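Local coordinates for protein MS5a (Brassica napus, PDB 6L77) that probably takes part in meiosis by a mechanism not yet defined and carries cystatin-like folds linked to a non-canonical enhancement of papain, at residues 46-58 against 67-79. Numbering follows the deposited sequence.
Sequences TLMPVSYNITLIA and VVFETNVDQRSLG
Tyr-52 and Val-73 exchange two backbone hydrogen bonds, Tyr-52 N to Val-73 O (2.8 Å) and Val-73 N to Tyr-52 O, and the same exchange recurs at Ile-54 with Thr-71, Leu-56 with Phe-69 and Ala-58 with Val-67. The strands run antiparallel at 174°, their axes 4.3 Å apart at closest. At Val-50 one backbone bond remains, from Gln-75 N, which reaches Val-50 O from above the carbonyl plane. The extended side chain, with CG anti to the backbone N (chi1 170°), carries Gln-75 NE2 to Pro-49 O (2.9 Å). Gln-75 NE2 also lies in the plane of the Tyr-52 ring, at the CE1 edge, with amide and ring nearly perpendicular (82°), and a water 2.8 Å from both Gln-75 NE2 and Tyr-52 OH bridges the two. Tyr-17 and Arg-152 hold the amide's OE1. Replacing Gln-75 with an alanine removes the amide, which would probably leave Pro-49 O without this donor and the water without its mate beside Tyr-52 OH.

Apolar contacts cluster toward both ends. Leu-56 lies alongside Phe-69, Leu-56 CD2 meeting Phe-69 CD2 at the ring edge (3.7 Å), while Tyr-25 stacks edge-to-face on that ring. Leu-56 CD2 also packs 3.4 Å from Thr-71 OG1, a buried hydroxyl with no polar partner. On the other face Thr-55 CG2 touches Val-68 CG2 (3.6 Å). Beyond the strands, the selenomethionine Met-48 and Leu-78 run alongside in opposite directions, Met-48 CG against Leu-78 CD2 (3.5 Å).

Val-50 and Ser-51 form a classic beta bulge opposite Val-44; helix 12-29 packs on the Tyr-52, Ile-54 and Phe-69 face, an antiparallel hairpin against a helix consistent with the cystatin-like fold.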
ATOM      1  N   THR A  46     -14.073   9.464 -15.755  1.00 32.51           N
ATOM      2  CA  THR A  46     -13.895  10.259 -16.962  1.00 33.03           C
ATOM      3  C   THR A  46     -13.611   9.299 -18.102  1.00 42.47           C
ATOM      4  O   THR A  46     -12.721   9.414 -18.941  1.00 35.73           O
ATOM      5  CB  THR A  46     -12.813  11.299 -16.741  1.00 37.00           C
ATOM      6  OG1 THR A  46     -11.633  10.639 -16.304  1.00 35.10           O
ATOM      7  CG2 THR A  46     -13.289  12.248 -15.617  1.00 41.43           C
ATOM      8  N   LEU A  47     -14.569   8.376 -18.098  1.00 56.33           N
ATOM      9  CA  LEU A  47     -14.571   6.982 -18.508  1.00 47.25           C
ATOM     10  C   LEU A  47     -13.762   6.151 -17.504  1.00 37.99           C
ATOM     11  O   LEU A  47     -14.376   5.412 -16.734  1.00 37.76           O
ATOM     12  CB  LEU A  47     -14.169   6.845 -19.970  1.00 60.14           C
ATOM     13  CG  LEU A  47     -15.515   6.775 -20.750  1.00 53.42           C
ATOM     14  CD1 LEU A  47     -16.570   7.805 -20.277  1.00 44.72           C
ATOM     15  CD2 LEU A  47     -15.352   6.854 -22.256  1.00 59.26           C
HETATM   16  N   MSE A  48     -12.437   6.271 -17.426  1.00 36.08           N
HETATM   17  CA  MSE A  48     -11.736   5.548 -16.354  1.00 34.10           C
HETATM   18  C   MSE A  48     -12.139   6.078 -14.976  1.00 29.27           C
HETATM   19  O   MSE A  48     -12.221   7.286 -14.794  1.00 31.50           O
HETATM   20  CB  MSE A  48     -10.208   5.653 -16.492  1.00 46.07           C
HETATM   21  CG  MSE A  48      -9.496   5.160 -15.243  1.00 53.28           C
HETATM   22 SE   MSE A  48      -7.535   5.249 -15.210  1.00 63.16          SE
HETATM   23  CE  MSE A  48      -7.260   7.180 -15.189  1.00 69.09           C
ATOM     24  N   PRO A  49     -12.383   5.180 -13.992  1.00 30.89           N
ATOM     25  CA  PRO A  49     -12.590   5.657 -12.618  1.00 28.83           C
ATOM     26  C   PRO A  49     -11.356   6.373 -12.092  1.00 30.70           C
ATOM     27  O   PRO A  49     -10.300   5.750 -11.915  1.00 32.15           O
ATOM     28  CB  PRO A  49     -12.879   4.370 -11.833  1.00 27.05           C
ATOM     29  CG  PRO A  49     -13.347   3.401 -12.865  1.00 35.20           C
ATOM     30  CD  PRO A  49     -12.570   3.722 -14.095  1.00 31.48           C
ATOM     31  N   VAL A  50     -11.477   7.674 -11.833  1.00 28.94           N
ATOM     32  CA  VAL A  50     -10.331   8.496 -11.459  1.00 24.98           C
ATOM     33  C   VAL A  50     -10.406   9.002 -10.025  1.00 27.07           C
ATOM     34  O   VAL A  50      -9.369   9.422  -9.482  1.00 24.28           O
ATOM     35  CB  VAL A  50     -10.149   9.682 -12.431  1.00 27.97           C
ATOM     36  CG1 VAL A  50      -9.722   9.187 -13.792  1.00 31.97           C
ATOM     37  CG2 VAL A  50     -11.454  10.479 -12.549  1.00 26.91           C
ATOM     38  N   SER A  51     -11.573   8.968  -9.385  1.00 22.90           N
ATOM     39  CA  SER A  51     -11.631   9.379  -7.994  1.00 25.24           C
ATOM     40  C   SER A  51     -12.667   8.554  -7.252  1.00 23.66           C
ATOM     41  O   SER A  51     -13.756   8.291  -7.767  1.00 23.53           O
ATOM     42  CB  SER A  51     -11.949  10.866  -7.856  1.00 30.03           C
ATOM     43  OG  SER A  51     -13.272  11.128  -8.243  1.00 45.23           O
ATOM     44  N   TYR A  52     -12.316   8.182  -6.027  1.00 19.65           N
ATOM     45  CA  TYR A  52     -13.189   7.480  -5.101  1.00 18.88           C
ATOM     46  C   TYR A  52     -13.316   8.331  -3.850  1.00 19.37           C
ATOM     47  O   TYR A  52     -12.308   8.764  -3.294  1.00 21.76           O
ATOM     48  CB  TYR A  52     -12.631   6.101  -4.723  1.00 19.53           C
ATOM     49  CG  TYR A  52     -12.773   5.058  -5.804  1.00 22.51           C
ATOM     50  CD1 TYR A  52     -11.809   4.923  -6.797  1.00 23.07           C
ATOM     51  CD2 TYR A  52     -13.880   4.215  -5.842  1.00 23.15           C
ATOM     52  CE1 TYR A  52     -11.942   3.970  -7.794  1.00 22.50           C
ATOM     53  CE2 TYR A  52     -14.023   3.259  -6.833  1.00 27.30           C
ATOM     54  CZ  TYR A  52     -13.052   3.140  -7.801  1.00 26.20           C
ATOM     55  OH  TYR A  52     -13.203   2.191  -8.778  1.00 24.99           O
ATOM     56  N   ASN A  53     -14.542   8.603  -3.442  1.00 18.10           N
ATOM     57  CA  ASN A  53     -14.833   9.239  -2.160  1.00 19.72           C
ATOM     58  C   ASN A  53     -15.601   8.196  -1.373  1.00 18.32           C
ATOM     59  O   ASN A  53     -16.759   7.911  -1.690  1.00 20.83           O
ATOM     60  CB  ASN A  53     -15.630  10.530  -2.350  1.00 23.39           C
ATOM     61  CG  ASN A  53     -16.160  11.116  -1.035  1.00 36.65           C
ATOM     62  OD1 ASN A  53     -15.709  10.771   0.059  1.00 39.32           O
ATOM     63  ND2 ASN A  53     -17.136  12.007  -1.148  1.00 49.60           N
ATOM     64  N   ILE A  54     -14.943   7.603  -0.378  1.00 16.18           N
ATOM     65  CA  ILE A  54     -15.441   6.420   0.310  1.00 15.79           C
ATOM     66  C   ILE A  54     -15.804   6.816   1.734  1.00 20.35           C
ATOM     67  O   ILE A  54     -14.998   7.439   2.439  1.00 18.13           O
ATOM     68  CB  ILE A  54     -14.391   5.296   0.323  1.00 19.32           C
ATOM     69  CG1 ILE A  54     -13.979   4.940  -1.097  1.00 16.75           C
ATOM     70  CG2 ILE A  54     -14.912   4.065   1.087  1.00 19.27           C
ATOM     71  CD1 ILE A  54     -12.661   4.126  -1.141  1.00 17.94           C
ATOM     72  N   THR A  55     -17.007   6.448   2.152  1.00 15.41           N
ATOM     73  CA  THR A  55     -17.443   6.601   3.530  1.00 16.32           C
ATOM     74  C   THR A  55     -17.445   5.218   4.164  1.00 17.39           C
ATOM     75  O   THR A  55     -18.150   4.316   3.699  1.00 16.80           O
ATOM     76  CB  THR A  55     -18.832   7.237   3.593  1.00 21.18           C
ATOM     77  OG1 THR A  55     -18.808   8.500   2.912  1.00 19.43           O
ATOM     78  CG2 THR A  55     -19.270   7.430   5.052  1.00 19.02           C
ATOM     79  N   LEU A  56     -16.643   5.038   5.204  1.00 15.98           N
ATOM     80  CA  LEU A  56     -16.500   3.726   5.815  1.00 15.53           C
ATOM     81  C   LEU A  56     -16.679   3.847   7.319  1.00 15.20           C
ATOM     82  O   LEU A  56     -16.585   4.937   7.888  1.00 18.11           O
ATOM     83  CB  LEU A  56     -15.134   3.107   5.499  1.00 16.30           C
ATOM     84  CG  LEU A  56     -13.949   3.985   5.911  1.00 25.49           C
ATOM     85  CD1 LEU A  56     -13.016   3.213   6.813  1.00 29.38           C
ATOM     86  CD2 LEU A  56     -13.189   4.559   4.710  1.00 34.71           C
ATOM     87  N   ILE A  57     -16.949   2.707   7.951  1.00 18.35           N
ATOM     88  CA  ILE A  57     -17.022   2.601   9.401  1.00 18.37           C
ATOM     89  C   ILE A  57     -15.763   1.884   9.853  1.00 16.36           C
ATOM     90  O   ILE A  57     -15.455   0.798   9.350  1.00 18.51           O
ATOM     91  CB  ILE A  57     -18.276   1.839   9.862  1.00 18.65           C
ATOM     92  CG1 ILE A  57     -19.533   2.435   9.218  1.00 22.06           C
ATOM     93  CG2 ILE A  57     -18.355   1.847  11.379  1.00 22.47           C
ATOM     94  CD1 ILE A  57     -19.687   3.913   9.453  1.00 22.88           C
ATOM     95  N   ALA A  58     -15.018   2.509  10.758  1.00 15.28           N
ATOM     96  CA  ALA A  58     -13.857   1.888  11.378  1.00 17.82           C
ATOM     97  C   ALA A  58     -14.199   1.477  12.802  1.00 21.91           C
ATOM     98  O   ALA A  58     -14.940   2.182  13.496  1.00 20.04           O
ATOM     99  CB  ALA A  58     -12.658   2.839  11.392  1.00 17.06           C
ATOM    100  N   VAL A  67     -16.469   4.390  14.245  1.00 17.74           N
ATOM    101  CA  VAL A  67     -16.194   5.757  13.820  1.00 19.18           C
ATOM    102  C   VAL A  67     -16.428   5.854  12.315  1.00 18.55           C
ATOM    103  O   VAL A  67     -15.806   5.119  11.538  1.00 18.10           O
ATOM    104  CB  VAL A  67     -14.755   6.142  14.179  1.00 23.27           C
ATOM    105  CG1 VAL A  67     -14.434   7.578  13.736  1.00 26.37           C
ATOM    106  CG2 VAL A  67     -14.514   5.934  15.695  1.00 29.67           C
ATOM    107  N   VAL A  68     -17.311   6.758  11.895  1.00 15.15           N
ATOM    108  CA  VAL A  68     -17.473   6.948  10.464  1.00 14.88           C
ATOM    109  C   VAL A  68     -16.300   7.774   9.951  1.00 17.53           C
ATOM    110  O   VAL A  68     -15.852   8.747  10.576  1.00 19.96           O
ATOM    111  CB  VAL A  68     -18.851   7.561  10.137  1.00 22.12           C
ATOM    112  CG1 VAL A  68     -19.083   8.856  10.900  1.00 27.25           C
ATOM    113  CG2 VAL A  68     -19.017   7.735   8.622  1.00 21.81           C
ATOM    114  N   PHE A  69     -15.791   7.364   8.804  1.00 15.62           N
ATOM    115  CA  PHE A  69     -14.468   7.724   8.328  1.00 14.79           C
ATOM    116  C   PHE A  69     -14.577   8.006   6.835  1.00 18.61           C
ATOM    117  O   PHE A  69     -15.288   7.284   6.131  1.00 19.81           O
ATOM    118  CB  PHE A  69     -13.528   6.544   8.614  1.00 22.32           C
ATOM    119  CG  PHE A  69     -12.072   6.842   8.461  1.00 24.91           C
ATOM    120  CD1 PHE A  69     -11.340   7.295   9.541  1.00 27.82           C
ATOM    121  CD2 PHE A  69     -11.424   6.609   7.257  1.00 25.44           C
ATOM    122  CE1 PHE A  69      -9.992   7.545   9.427  1.00 23.75           C
ATOM    123  CE2 PHE A  69     -10.068   6.856   7.118  1.00 28.10           C
ATOM    124  CZ  PHE A  69      -9.345   7.322   8.209  1.00 29.92           C
ATOM    125  N   GLU A  70     -13.893   9.050   6.360  1.00 16.82           N
ATOM    126  CA  GLU A  70     -13.889   9.411   4.943  1.00 18.85           C
ATOM    127  C   GLU A  70     -12.498   9.177   4.357  1.00 22.23           C
ATOM    128  O   GLU A  70     -11.494   9.540   4.979  1.00 22.29           O
ATOM    129  CB  GLU A  70     -14.310  10.871   4.776  1.00 23.11           C
ATOM    130  CG  GLU A  70     -14.210  11.415   3.376  1.00 43.87           C
ATOM    131  CD  GLU A  70     -14.762  12.825   3.284  1.00 57.99           C
ATOM    132  OE1 GLU A  70     -14.792  13.518   4.322  1.00 58.97           O
ATOM    133  OE2 GLU A  70     -15.176  13.233   2.182  1.00 66.40           O
ATOM    134  N   THR A  71     -12.436   8.540   3.185  1.00 18.49           N
ATOM    135  CA  THR A  71     -11.184   8.358   2.445  1.00 16.51           C
ATOM    136  C   THR A  71     -11.406   8.836   1.018  1.00 20.34           C
ATOM    137  O   THR A  71     -12.400   8.452   0.395  1.00 21.98           O
ATOM    138  CB  THR A  71     -10.735   6.876   2.426  1.00 18.79           C
ATOM    139  OG1 THR A  71     -10.451   6.418   3.761  1.00 27.98           O
ATOM    140  CG2 THR A  71      -9.475   6.704   1.594  1.00 20.24           C
ATOM    141  N   ASN A  72     -10.494   9.662   0.495  1.00 18.47           N
ATOM    142  CA  ASN A  72     -10.544  10.102  -0.902  1.00 21.96           C
ATOM    143  C   ASN A  72      -9.265   9.664  -1.608  1.00 24.02           C
ATOM    144  O   ASN A  72      -8.163   9.934  -1.119  1.00 20.03           O
ATOM    145  CB  ASN A  72     -10.685  11.623  -1.020  1.00 22.93           C
ATOM    146  CG  ASN A  72     -12.068  12.125  -0.624  1.00 35.78           C
ATOM    147  OD1 ASN A  72     -12.887  11.393  -0.055  1.00 43.16           O
ATOM    148  ND2 ASN A  72     -12.324  13.389  -0.913  1.00 41.69           N
ATOM    149  N   VAL A  73      -9.412   8.997  -2.752  1.00 20.62           N
ATOM    150  CA  VAL A  73      -8.284   8.494  -3.536  1.00 21.17           C
ATOM    151  C   VAL A  73      -8.494   8.895  -4.986  1.00 22.63           C
ATOM    152  O   VAL A  73      -9.593   8.709  -5.523  1.00 24.52           O
ATOM    153  CB  VAL A  73      -8.136   6.961  -3.436  1.00 21.91           C
ATOM    154  CG1 VAL A  73      -7.181   6.433  -4.530  1.00 21.69           C
ATOM    155  CG2 VAL A  73      -7.626   6.555  -2.059  1.00 18.52           C
ATOM    156  N   ASP A  74      -7.455   9.452  -5.614  1.00 23.79           N
ATOM    157  CA  ASP A  74      -7.430   9.655  -7.060  1.00 26.65           C
ATOM    158  C   ASP A  74      -6.610   8.541  -7.694  1.00 28.45           C
ATOM    159  O   ASP A  74      -5.489   8.271  -7.260  1.00 25.20           O
ATOM    160  CB  ASP A  74      -6.832  11.011  -7.431  1.00 26.66           C
ATOM    161  CG  ASP A  74      -7.798  12.162  -7.193  1.00 37.62           C
ATOM    162  OD1 ASP A  74      -8.965  11.911  -6.835  1.00 41.02           O
ATOM    163  OD2 ASP A  74      -7.380  13.322  -7.357  1.00 42.99           O
ATOM    164  N   GLN A  75      -7.163   7.908  -8.722  1.00 25.12           N
ATOM    165  CA  GLN A  75      -6.585   6.718  -9.328  1.00 24.67           C
ATOM    166  C   GLN A  75      -6.191   7.032 -10.761  1.00 26.42           C
ATOM    167  O   GLN A  75      -6.976   7.626 -11.506  1.00 25.81           O
ATOM    168  CB  GLN A  75      -7.590   5.559  -9.284  1.00 26.04           C
ATOM    169  CG  GLN A  75      -7.214   4.322 -10.085  1.00 25.53           C
ATOM    170  CD  GLN A  75      -8.243   3.202  -9.910  1.00 28.87           C
ATOM    171  OE1 GLN A  75      -8.035   2.268  -9.136  1.00 25.21           O
ATOM    172  NE2 GLN A  75      -9.357   3.301 -10.624  1.00 24.98           N
ATOM    173  N   ARG A  76      -4.974   6.643 -11.146  1.00 25.11           N
ATOM    174  CA  ARG A  76      -4.459   6.984 -12.464  1.00 29.53           C
ATOM    175  C   ARG A  76      -4.179   5.774 -13.339  1.00 31.85           C
ATOM    176  O   ARG A  76      -3.804   5.953 -14.501  1.00 33.20           O
ATOM    177  CB  ARG A  76      -3.181   7.827 -12.345  1.00 31.76           C
ATOM    178  CG  ARG A  76      -3.404   9.204 -11.747  1.00 36.95           C
ATOM    179  CD  ARG A  76      -2.075   9.900 -11.457  1.00 35.06           C
ATOM    180  NE  ARG A  76      -1.346   9.280 -10.346  1.00 28.72           N
ATOM    181  CZ  ARG A  76      -1.569   9.558  -9.066  1.00 31.28           C
ATOM    182  NH1 ARG A  76      -2.508  10.437  -8.734  1.00 28.03           N
ATOM    183  NH2 ARG A  76      -0.862   8.959  -8.119  1.00 23.81           N
ATOM    184  N   SER A  77      -4.322   4.555 -12.825  1.00 28.49           N
ATOM    185  CA  SER A  77      -4.143   3.379 -13.666  1.00 28.52           C
ATOM    186  C   SER A  77      -5.035   2.259 -13.157  1.00 28.60           C
ATOM    187  O   SER A  77      -5.369   2.202 -11.971  1.00 26.58           O
ATOM    188  CB  SER A  77      -2.679   2.908 -13.706  1.00 33.15           C
ATOM    189  OG  SER A  77      -2.560   1.731 -14.482  1.00 33.42           O
ATOM    190  N   LEU A  78      -5.432   1.382 -14.082  1.00 30.81           N
ATOM    191  CA  LEU A  78      -6.150   0.156 -13.758  1.00 32.43           C
ATOM    192  C   LEU A  78      -5.267  -1.084 -13.828  1.00 33.22           C
ATOM    193  O   LEU A  78      -5.718  -2.160 -13.435  1.00 33.57           O
ATOM    194  CB  LEU A  78      -7.341  -0.052 -14.712  1.00 29.47           C
ATOM    195  CG  LEU A  78      -8.628   0.763 -14.601  1.00 37.37           C
ATOM    196  CD1 LEU A  78      -8.820   1.417 -13.235  1.00 33.34           C
ATOM    197  CD2 LEU A  78      -8.687   1.782 -15.719  1.00 52.25           C
ATOM    198  N   GLY A  79      -4.037  -0.964 -14.325  1.00 34.39           N
ATOM    199  CA  GLY A  79      -3.219  -2.133 -14.598  1.00 36.64           C
ATOM    200  C   GLY A  79      -1.956  -2.225 -13.770  1.00 31.72           C
ATOM    201  O   GLY A  79      -1.153  -3.144 -13.942  1.00 30.93           O
TER
HETATM  202  O   HOH W   1     -11.216   1.246 -10.458  1.00 28.41           O